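Local coordinates for complement factor H (Bos taurus, PDB 6XZ6), which regulates the complement system and, through its fifth domain, is bound by the factor H receptor of Trypanosoma brucei, at residues Ile28-Glu39 against Trp52-Trp60. Residues are numbered along the deposited sequence; the frame is centred on the assembly and turned at random.
Sequences ITYECKKGFFPE and WVPVPRCAW
Tyr30 and Pro56 meet in the apolar centre: Pro56 CB sits over one face of the phenol ring in a CH-pi contact, 3.8 Å from the ring centroid. Tyr30 CG lies between its own backbone N and carbonyl carbon (chi1 73°), which raises the ring from strand 27-32 toward the returning chain. The same ring has Cys58 SG at its edge, near the ring plane, with Tyr30 CD2 4.0 Å from that sulfur. Cys58 SG is bonded to Cys32 SG, a disulfide with a torsion of -86° that ties the end of strand 27-32 to strand 58-59. Toward the other end of the strand, Ile28 lays CG1 and CG2 against the six-membered ring of Trp52, Ile28 CG2 3.6 Å from Trp52 CH2; the indole NE1 is hydrogen-bonded to Asp6 O. Beyond the disulfide, Trp60, whose order is poor, turns its edge to the face of Phe36 in a T-shaped pair with planes at 76°, Trp60 CE3 standing 3.5 Å from Phe36 CZ. Phe37 N donates to Ala59 O (2.8 Å), and Ala59 N returns the bond to Phe37 O. Glu39 N adds a bond to Arg57 O. At the outer edge the side chains of Glu39 and Arg57 run side by side, and Glu39 OE2 makes a salt bridge to Arg57 NH2 (2.8 Å), though the glutamate is poorly ordered. The arrangement is characteristic of the sushi (SCR) fold, in which the Cys32-Cys58 bridge, with Cys5-Cys47, pins the chain end to the central strand.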
ATOM      1  N   ILE B  28     -11.073 -26.623  12.447  1.00 28.60           N
ATOM      2  CA  ILE B  28     -11.081 -25.343  11.750  1.00 24.15           C
ATOM      3  C   ILE B  28     -10.362 -24.329  12.681  1.00 28.43           C
ATOM      4  O   ILE B  28     -10.347 -24.517  13.897  1.00 29.80           O
ATOM      5  CB  ILE B  28     -12.488 -24.854  11.283  1.00 23.87           C
ATOM      6  CG1 ILE B  28     -13.455 -24.536  12.461  1.00 24.15           C
ATOM      7  CG2 ILE B  28     -13.118 -25.813  10.300  1.00 22.27           C
ATOM      8  CD1 ILE B  28     -13.553 -23.063  12.878  1.00 17.60           C
ATOM      9  N   THR B  29      -9.749 -23.296  12.105  1.00 23.74           N
ATOM     10  CA  THR B  29      -9.138 -22.192  12.846  1.00 23.82           C
ATOM     11  C   THR B  29      -9.840 -20.913  12.335  1.00 24.74           C
ATOM     12  O   THR B  29     -10.113 -20.795  11.157  1.00 24.58           O
ATOM     13  CB  THR B  29      -7.600 -22.130  12.720  1.00 31.06           C
ATOM     14  OG1 THR B  29      -7.250 -22.012  11.349  1.00 31.09           O
ATOM     15  CG2 THR B  29      -6.890 -23.310  13.364  1.00 29.67           C
ATOM     16  N   TYR B  30     -10.162 -19.992  13.206  1.00 20.85           N
ATOM     17  CA  TYR B  30     -10.846 -18.767  12.819  1.00 18.32           C
ATOM     18  C   TYR B  30     -10.171 -17.497  13.360  1.00 27.40           C
ATOM     19  O   TYR B  30      -9.522 -17.530  14.400  1.00 30.59           O
ATOM     20  CB  TYR B  30     -12.334 -18.826  13.232  1.00 16.50           C
ATOM     21  CG  TYR B  30     -12.590 -18.681  14.719  1.00 16.74           C
ATOM     22  CD1 TYR B  30     -12.422 -19.762  15.585  1.00 20.10           C
ATOM     23  CD2 TYR B  30     -13.104 -17.499  15.245  1.00 16.49           C
ATOM     24  CE1 TYR B  30     -12.698 -19.646  16.942  1.00 23.27           C
ATOM     25  CE2 TYR B  30     -13.373 -17.370  16.606  1.00 19.35           C
ATOM     26  CZ  TYR B  30     -13.174 -18.447  17.448  1.00 29.76           C
ATOM     27  OH  TYR B  30     -13.429 -18.330  18.789  1.00 41.27           O
ATOM     28  N   GLU B  31     -10.363 -16.383  12.653  1.00 23.62           N
ATOM     29  CA  GLU B  31      -9.865 -15.054  13.005  1.00 24.38           C
ATOM     30  C   GLU B  31     -11.043 -14.102  12.966  1.00 28.33           C
ATOM     31  O   GLU B  31     -11.959 -14.302  12.183  1.00 26.04           O
ATOM     32  CB  GLU B  31      -8.786 -14.586  12.015  1.00 25.25           C
ATOM     33  CG  GLU B  31      -7.479 -15.336  12.134  1.00 33.16           C
ATOM     34  CD  GLU B  31      -6.753 -15.132  13.444  1.00 43.72           C
ATOM     35  OE1 GLU B  31      -6.527 -13.956  13.811  1.00 34.78           O
ATOM     36  OE2 GLU B  31      -6.391 -16.145  14.091  1.00 36.11           O
ATOM     37  N   CYS B  32     -11.018 -13.081  13.797  1.00 29.02           N
ATOM     38  CA  CYS B  32     -12.079 -12.090  13.863  1.00 31.28           C
ATOM     39  C   CYS B  32     -11.688 -10.805  13.099  1.00 33.74           C
ATOM     40  O   CYS B  32     -10.500 -10.483  12.978  1.00 32.42           O
ATOM     41  CB  CYS B  32     -12.455 -11.803  15.320  1.00 35.83           C
ATOM     42  SG  CYS B  32     -13.159 -13.224  16.223  1.00 40.91           S
ATOM     43  N   LYS B  33     -12.704 -10.082  12.576  1.00 30.82           N
ATOM     44  CA  LYS B  33     -12.566  -8.809  11.862  1.00 32.37           C
ATOM     45  C   LYS B  33     -11.951  -7.792  12.798  1.00 38.85           C
ATOM     46  O   LYS B  33     -12.150  -7.894  14.011  1.00 40.38           O
ATOM     47  CB  LYS B  33     -13.953  -8.274  11.470  1.00 37.18           C
ATOM     48  CG  LYS B  33     -14.440  -8.655  10.089  1.00 67.19           C
ATOM     49  CD  LYS B  33     -15.415  -7.587   9.607  1.00 89.77           C
ATOM     50  CE  LYS B  33     -16.776  -8.125   9.239  1.00104.78           C
ATOM     51  NZ  LYS B  33     -16.812  -8.573   7.820  1.00108.85           N
ATOM     52  N   LYS B  34     -11.253  -6.781  12.249  1.00 35.98           N
ATOM     53  CA  LYS B  34     -10.655  -5.705  13.040  1.00 38.55           C
ATOM     54  C   LYS B  34     -11.794  -5.094  13.867  1.00 45.72           C
ATOM     55  O   LYS B  34     -12.860  -4.802  13.315  1.00 46.88           O
ATOM     56  CB  LYS B  34     -10.012  -4.663  12.107  1.00 41.89           C
ATOM     57  CG  LYS B  34      -8.967  -3.776  12.761  1.00 50.54           C
ATOM     58  CD  LYS B  34      -8.724  -2.531  11.928  1.00 58.78           C
ATOM     59  CE  LYS B  34      -7.801  -1.535  12.590  1.00 67.65           C
ATOM     60  NZ  LYS B  34      -7.553  -0.365  11.709  1.00 79.86           N
ATOM     61  N   GLY B  35     -11.606  -5.035  15.184  1.00 43.33           N
ATOM     62  CA  GLY B  35     -12.616  -4.521  16.102  1.00 45.64           C
ATOM     63  C   GLY B  35     -13.382  -5.583  16.862  1.00 49.39           C
ATOM     64  O   GLY B  35     -14.086  -5.271  17.822  1.00 52.73           O
ATOM     65  N   PHE B  36     -13.248  -6.845  16.435  1.00 44.20           N
ATOM     66  CA  PHE B  36     -13.914  -8.010  17.022  1.00 43.55           C
ATOM     67  C   PHE B  36     -12.899  -8.939  17.627  1.00 49.08           C
ATOM     68  O   PHE B  36     -11.774  -9.020  17.130  1.00 47.97           O
ATOM     69  CB  PHE B  36     -14.752  -8.747  15.970  1.00 42.55           C
ATOM     70  CG  PHE B  36     -16.007  -8.021  15.559  1.00 46.40           C
ATOM     71  CD1 PHE B  36     -15.972  -7.051  14.568  1.00 51.23           C
ATOM     72  CD2 PHE B  36     -17.229  -8.323  16.149  1.00 50.82           C
ATOM     73  CE1 PHE B  36     -17.135  -6.387  14.183  1.00 55.01           C
ATOM     74  CE2 PHE B  36     -18.391  -7.656  15.770  1.00 56.21           C
ATOM     75  CZ  PHE B  36     -18.338  -6.691  14.788  1.00 55.48           C
ATOM     76  N   PHE B  37     -13.291  -9.626  18.711  1.00 49.54           N
ATOM     77  CA  PHE B  37     -12.439 -10.533  19.477  1.00 51.76           C
ATOM     78  C   PHE B  37     -13.173 -11.849  19.754  1.00 54.75           C
ATOM     79  O   PHE B  37     -14.394 -11.823  19.941  1.00 54.74           O
ATOM     80  CB  PHE B  37     -12.022  -9.865  20.810  1.00 59.96           C
ATOM     81  CG  PHE B  37     -11.329  -8.529  20.635  1.00 65.69           C
ATOM     82  CD1 PHE B  37     -12.063  -7.349  20.556  1.00 72.28           C
ATOM     83  CD2 PHE B  37      -9.942  -8.452  20.513  1.00 69.95           C
ATOM     84  CE1 PHE B  37     -11.421  -6.114  20.361  1.00 76.37           C
ATOM     85  CE2 PHE B  37      -9.301  -7.214  20.310  1.00 75.29           C
ATOM     86  CZ  PHE B  37     -10.045  -6.057  20.235  1.00 75.52           C
ATOM     87  N   PRO B  38     -12.466 -13.003  19.810  1.00 51.20           N
ATOM     88  CA  PRO B  38     -13.168 -14.276  20.061  1.00 51.85           C
ATOM     89  C   PRO B  38     -13.725 -14.429  21.465  1.00 64.72           C
ATOM     90  O   PRO B  38     -13.176 -13.851  22.405  1.00 68.49           O
ATOM     91  CB  PRO B  38     -12.113 -15.339  19.753  1.00 51.97           C
ATOM     92  CG  PRO B  38     -10.820 -14.654  19.927  1.00 57.22           C
ATOM     93  CD  PRO B  38     -11.024 -13.218  19.576  1.00 52.26           C
ATOM     94  N   GLU B  39     -14.784 -15.252  21.612  1.00 65.46           N
ATOM     95  CA  GLU B  39     -15.442 -15.532  22.906  1.00 72.16           C
ATOM     96  C   GLU B  39     -14.496 -16.270  23.888  1.00 82.67           C
ATOM     97  O   GLU B  39     -14.495 -15.978  25.088  1.00 86.62           O
ATOM     98  CB  GLU B  39     -16.730 -16.346  22.684  1.00 73.27           C
ATOM     99  CG  GLU B  39     -17.812 -16.102  23.727  1.00 90.74           C
ATOM    100  CD  GLU B  39     -19.008 -17.033  23.632  1.00114.95           C
ATOM    101  OE1 GLU B  39     -20.146 -16.531  23.469  1.00105.38           O
ATOM    102  OE2 GLU B  39     -18.809 -18.265  23.722  1.00112.40           O
ATOM    103  N   TRP B  52     -19.485 -27.922  16.470  1.00 38.89           N
ATOM    104  CA  TRP B  52     -18.167 -27.310  16.598  1.00 34.91           C
ATOM    105  C   TRP B  52     -17.902 -27.016  18.039  1.00 46.22           C
ATOM    106  O   TRP B  52     -18.721 -26.363  18.695  1.00 47.72           O
ATOM    107  CB  TRP B  52     -18.038 -26.054  15.707  1.00 27.29           C
ATOM    108  CG  TRP B  52     -18.089 -26.414  14.248  1.00 23.87           C
ATOM    109  CD1 TRP B  52     -19.187 -26.403  13.445  1.00 25.81           C
ATOM    110  CD2 TRP B  52     -17.045 -27.041  13.490  1.00 22.06           C
ATOM    111  NE1 TRP B  52     -18.880 -26.926  12.213  1.00 24.00           N
ATOM    112  CE2 TRP B  52     -17.568 -27.324  12.210  1.00 24.92           C
ATOM    113  CE3 TRP B  52     -15.706 -27.361  13.758  1.00 23.30           C
ATOM    114  CZ2 TRP B  52     -16.792 -27.907  11.192  1.00 23.21           C
ATOM    115  CZ3 TRP B  52     -14.950 -27.965  12.762  1.00 24.17           C
ATOM    116  CH2 TRP B  52     -15.495 -28.230  11.496  1.00 23.52           C
ATOM    117  N   VAL B  53     -16.786 -27.575  18.561  1.00 47.19           N
ATOM    118  CA  VAL B  53     -16.400 -27.458  19.973  1.00 50.68           C
ATOM    119  C   VAL B  53     -14.938 -26.992  20.158  1.00 53.85           C
ATOM    120  O   VAL B  53     -14.031 -27.703  19.733  1.00 53.44           O
ATOM    121  CB  VAL B  53     -16.710 -28.763  20.761  1.00 59.29           C
ATOM    122  CG1 VAL B  53     -16.136 -28.713  22.173  1.00 63.74           C
ATOM    123  CG2 VAL B  53     -18.211 -29.030  20.806  1.00 60.27           C
ATOM    124  N   PRO B  54     -14.684 -25.854  20.862  1.00 51.97           N
ATOM    125  CA  PRO B  54     -15.662 -24.889  21.408  1.00 51.84           C
ATOM    126  C   PRO B  54     -16.326 -24.088  20.291  1.00 52.44           C
ATOM    127  O   PRO B  54     -15.757 -23.977  19.200  1.00 50.50           O
ATOM    128  CB  PRO B  54     -14.812 -24.017  22.343  1.00 55.30           C
ATOM    129  CG  PRO B  54     -13.443 -24.042  21.766  1.00 58.32           C
ATOM    130  CD  PRO B  54     -13.292 -25.400  21.098  1.00 54.35           C
ATOM    131  N   VAL B  55     -17.529 -23.566  20.547  1.00 49.06           N
ATOM    132  CA  VAL B  55     -18.311 -22.819  19.557  1.00 46.06           C
ATOM    133  C   VAL B  55     -17.603 -21.518  19.110  1.00 48.92           C
ATOM    134  O   VAL B  55     -17.322 -20.663  19.959  1.00 51.64           O
ATOM    135  CB  VAL B  55     -19.771 -22.560  20.018  1.00 51.80           C
ATOM    136  CG1 VAL B  55     -20.601 -21.953  18.887  1.00 49.10           C
ATOM    137  CG2 VAL B  55     -20.426 -23.835  20.537  1.00 54.82           C
ATOM    138  N   PRO B  56     -17.322 -21.345  17.793  1.00 40.28           N
ATOM    139  CA  PRO B  56     -16.662 -20.116  17.338  1.00 37.82           C
ATOM    140  C   PRO B  56     -17.607 -18.912  17.280  1.00 44.20           C
ATOM    141  O   PRO B  56     -18.646 -18.962  16.604  1.00 46.08           O
ATOM    142  CB  PRO B  56     -16.123 -20.491  15.951  1.00 35.81           C
ATOM    143  CG  PRO B  56     -16.412 -21.937  15.773  1.00 41.00           C
ATOM    144  CD  PRO B  56     -17.555 -22.252  16.660  1.00 39.52           C
ATOM    145  N   ARG B  57     -17.249 -17.838  18.016  1.00 40.99           N
ATOM    146  CA  ARG B  57     -18.026 -16.594  18.081  1.00 41.94           C
ATOM    147  C   ARG B  57     -17.106 -15.386  18.154  1.00 46.12           C
ATOM    148  O   ARG B  57     -16.223 -15.335  19.024  1.00 47.03           O
ATOM    149  CB  ARG B  57     -19.003 -16.574  19.282  1.00 46.51           C
ATOM    150  CG  ARG B  57     -20.212 -17.499  19.157  1.00 63.18           C
ATOM    151  CD  ARG B  57     -21.200 -17.300  20.295  1.00 85.54           C
ATOM    152  NE  ARG B  57     -22.040 -18.479  20.534  1.00 97.25           N
ATOM    153  CZ  ARG B  57     -21.715 -19.486  21.343  1.00118.57           C
ATOM    154  NH1 ARG B  57     -22.544 -20.509  21.507  1.00109.92           N
ATOM    155  NH2 ARG B  57     -20.549 -19.489  21.978  1.00108.85           N
ATOM    156  N   CYS B  58     -17.326 -14.408  17.230  1.00 41.14           N
ATOM    157  CA  CYS B  58     -16.618 -13.125  17.161  1.00 40.72           C
ATOM    158  C   CYS B  58     -17.532 -12.020  17.735  1.00 46.84           C
ATOM    159  O   CYS B  58     -18.597 -11.727  17.182  1.00 48.02           O
ATOM    160  CB  CYS B  58     -16.161 -12.813  15.739  1.00 38.03           C
ATOM    161  SG  CYS B  58     -14.795 -13.865  15.146  1.00 39.14           S
ATOM    162  N   ALA B  59     -17.130 -11.465  18.886  1.00 43.49           N
ATOM    163  CA  ALA B  59     -17.854 -10.443  19.620  1.00 46.49           C
ATOM    164  C   ALA B  59     -17.153  -9.104  19.562  1.00 51.36           C
ATOM    165  O   ALA B  59     -15.928  -9.061  19.503  1.00 50.41           O
ATOM    166  CB  ALA B  59     -18.011 -10.874  21.067  1.00 50.70           C
ATOM    167  N   TRP B  60     -17.934  -8.009  19.625  1.00 50.83           N
ATOM    168  CA  TRP B  60     -17.488  -6.620  19.591  1.00 79.73           C
ATOM    169  C   TRP B  60     -16.687  -6.235  20.853  1.00108.05           C
ATOM    170  O   TRP B  60     -17.210  -6.232  21.970  1.00 71.16           O
ATOM    171  CB  TRP B  60     -18.707  -5.708  19.384  1.00 82.38           C
ATOM    172  CG  TRP B  60     -18.370  -4.256  19.265  1.00 87.50           C
ATOM    173  CD1 TRP B  60     -18.502  -3.301  20.232  1.00 96.34           C
ATOM    174  CD2 TRP B  60     -17.808  -3.598  18.121  1.00 86.25           C
ATOM    175  NE1 TRP B  60     -18.075  -2.083  19.754  1.00 98.39           N
ATOM    176  CE2 TRP B  60     -17.640  -2.236  18.460  1.00 95.67           C
ATOM    177  CE3 TRP B  60     -17.433  -4.025  16.831  1.00 82.87           C
ATOM    178  CZ2 TRP B  60     -17.122  -1.296  17.555  1.00 95.88           C
ATOM    179  CZ3 TRP B  60     -16.930  -3.093  15.932  1.00 85.18           C
ATOM    180  CH2 TRP B  60     -16.781  -1.747  16.293  1.00 91.21           C
TER